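Local coordinates for cellulase (Rhodothermus marinus, PDB 3B7M), which probably hydrolyses internal beta-1,4-glucosidic bonds of cellulose, as a family 12 endoglucanase engineered on its active surface, at residues Phe99-Pro104 against Ser110-Leu115. Numbering follows the deposited sequence.
Sequences FFAANP and SGDAEL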
loop_
_atom_site.group_PDB
_atom_site.type_symbol
_atom_site.label_atom_id
_atom_site.label_comp_id
_atom_site.label_asym_id
_atom_site.label_seq_id
_atom_site.Cartn_x
_atom_site.Cartn_y
_atom_site.Cartn_z
ATOM N N PHE A 99 -1.153 -7.921 0.470
ATOM C CA PHE A 99 -1.614 -8.885 1.477
ATOM C C PHE A 99 -1.546 -10.347 1.044
ATOM O O PHE A 99 -1.940 -10.694 -0.076
ATOM C CB PHE A 99 -3.020 -8.530 1.953
ATOM C CG PHE A 99 -3.058 -7.316 2.828
ATOM C CD1 PHE A 99 -2.739 -7.413 4.187
ATOM C CD2 PHE A 99 -3.392 -6.071 2.300
ATOM C CE1 PHE A 99 -2.760 -6.280 5.005
ATOM C CE2 PHE A 99 -3.422 -4.932 3.114
ATOM C CZ PHE A 99 -3.106 -5.037 4.464
ATOM N N PHE A 100 -1.032 -11.185 1.949
ATOM C CA PHE A 100 -0.896 -12.623 1.739
ATOM C C PHE A 100 -1.617 -13.362 2.841
ATOM O O PHE A 100 -1.596 -12.929 3.994
ATOM C CB PHE A 100 0.569 -13.054 1.777
ATOM C CG PHE A 100 1.440 -12.328 0.799
ATOM C CD1 PHE A 100 1.980 -11.088 1.117
ATOM C CD2 PHE A 100 1.717 -12.876 -0.441
ATOM C CE1 PHE A 100 2.797 -10.410 0.205
ATOM C CE2 PHE A 100 2.530 -12.198 -1.350
ATOM C CZ PHE A 100 3.071 -10.968 -1.011
ATOM N N ALA A 101 -2.234 -14.490 2.491
ATOM C CA ALA A 101 -2.866 -15.352 3.480
ATOM C C ALA A 101 -2.679 -16.822 3.118
ATOM O O ALA A 101 -2.695 -17.197 1.933
ATOM C CB ALA A 101 -4.342 -15.020 3.604
ATOM N N ALA A 102 -2.496 -17.650 4.142
ATOM C CA ALA A 102 -2.438 -19.088 3.952
ATOM C C ALA A 102 -3.784 -19.600 3.435
ATOM O O ALA A 102 -3.839 -20.478 2.570
ATOM C CB ALA A 102 -2.066 -19.780 5.257
ATOM N N ASN A 103 -4.858 -19.026 3.956
ATOM C CA ASN A 103 -6.194 -19.542 3.713
ATOM C C ASN A 103 -7.121 -18.437 3.239
ATOM O O ASN A 103 -7.568 -17.626 4.063
ATOM C CB ASN A 103 -6.744 -20.150 5.012
ATOM C CG ASN A 103 -7.903 -21.126 4.781
ATOM O OD1 ASN A 103 -8.432 -21.254 3.670
ATOM N ND2 ASN A 103 -8.302 -21.815 5.848
ATOM N N PRO A 104 -7.452 -18.419 1.926
ATOM C CA PRO A 104 -8.335 -17.356 1.383
ATOM C C PRO A 104 -9.736 -17.435 1.988
ATOM O O PRO A 104 -10.539 -16.495 1.859
ATOM C CB PRO A 104 -8.410 -17.671 -0.117
ATOM C CG PRO A 104 -7.316 -18.694 -0.380
ATOM C CD PRO A 104 -7.075 -19.413 0.905
ATOM N N SER A 110 -0.685 -16.124 12.433
ATOM C CA SER A 110 0.718 -16.244 12.042
ATOM C C SER A 110 0.845 -16.766 10.594
ATOM O O SER A 110 1.953 -17.058 10.116
ATOM C CB SER A 110 1.465 -17.140 13.057
ATOM O OG SER A 110 2.828 -17.333 12.716
ATOM N N GLY A 111 -0.301 -16.878 9.910
ATOM C CA GLY A 111 -0.372 -17.385 8.533
ATOM C C GLY A 111 -0.900 -16.334 7.577
ATOM O O GLY A 111 -1.491 -16.647 6.540
ATOM N N ASP A 112 -0.657 -15.082 7.947
ATOM C CA ASP A 112 -1.091 -13.900 7.229
ATOM C C ASP A 112 0.064 -12.903 7.253
ATOM O O ASP A 112 0.786 -12.807 8.252
ATOM C CB ASP A 112 -2.273 -13.294 7.959
ATOM C CG ASP A 112 -2.931 -12.188 7.190
ATOM O OD1 ASP A 112 -3.016 -12.271 5.949
ATOM O OD2 ASP A 112 -3.397 -11.226 7.832
ATOM N N ALA A 113 0.249 -12.182 6.148
ATOM C CA ALA A 113 1.317 -11.196 6.060
ATOM C C ALA A 113 0.924 -9.966 5.258
ATOM O O ALA A 113 0.047 -9.998 4.391
ATOM C CB ALA A 113 2.592 -11.818 5.504
ATOM N N GLU A 114 1.614 -8.882 5.574
ATOM C CA GLU A 114 1.411 -7.602 4.949
ATOM C C GLU A 114 2.785 -7.139 4.504
ATOM O O GLU A 114 3.697 -7.034 5.329
ATOM C CB GLU A 114 0.825 -6.649 5.992
ATOM C CG GLU A 114 0.567 -5.240 5.517
ATOM C CD GLU A 114 -0.218 -4.381 6.527
ATOM O OE1 GLU A 114 -0.610 -4.876 7.623
ATOM O OE2 GLU A 114 -0.444 -3.190 6.216
ATOM N N LEU A 115 2.935 -6.897 3.205
ATOM C CA LEU A 115 4.187 -6.380 2.657
ATOM C C LEU A 115 3.990 -4.961 2.137
ATOM O O LEU A 115 3.176 -4.726 1.242
ATOM C CB LEU A 115 4.719 -7.286 1.544
ATOM C CG LEU A 115 6.179 -7.141 1.098
ATOM C CD1 LEU A 115 6.732 -8.477 0.614
ATOM C CD2 LEU A 115 6.339 -6.091 0.010
#
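Phe100 and Ala113 form the hydrogen-bonded pair that ties together the antiparallel strand segments 99-101 and 112-115, whose axes approach to 4.7 Å with their N-to-C directions 164° apart. Phe100 N donates to Ala113 O at 2.9 Å, and Ala113 N returns a bond of the same length to Phe100 O. Toward the turn, Ala102 N reaches Gly111 O at 2.8 Å and so extends the backbone pairing past the last residue of strand 91-101. Asp112 CA supplements these bonds, lying 3.4 Å from Phe100 O in a CA-H...O contact.

Apolar packing on the face of Phe100 and Ala113 is buried. The Phe100 ring presents its edge to Leu115, with CE1 3.9 Å from Leu115 CB in the ring plane.

On the other face, Phe99, Ala101, Asp112 and Glu114 are partly exposed. Glu114 runs alongside the Phe99 ring because its chain leaves the backbone with CG anti to N (chi1 179°) and stays extended; its CD lies 3.5 Å from Phe99 CE1, the carboxylate and ring planes 39° apart. Replacing Glu114 by an alanine removes the chain beyond CB, which would probably leave the CE1-CZ side of the Phe99 ring without its aliphatic and carboxylate neighbour, and the ring freer to shift.

The two strands make a beta hairpin within the large curved sheet of the family 12 beta-jelly-roll. Strand 189-199 flanks it beside 91-101, with backbone bonds from Phe99 and Ala101, while strand 152-159 lies beside 112-122 and pairs with Asp112 through Asn153. Helix 171-181 covers the buried face, where Ile175 meets Phe100 and Ala178 meets Leu115.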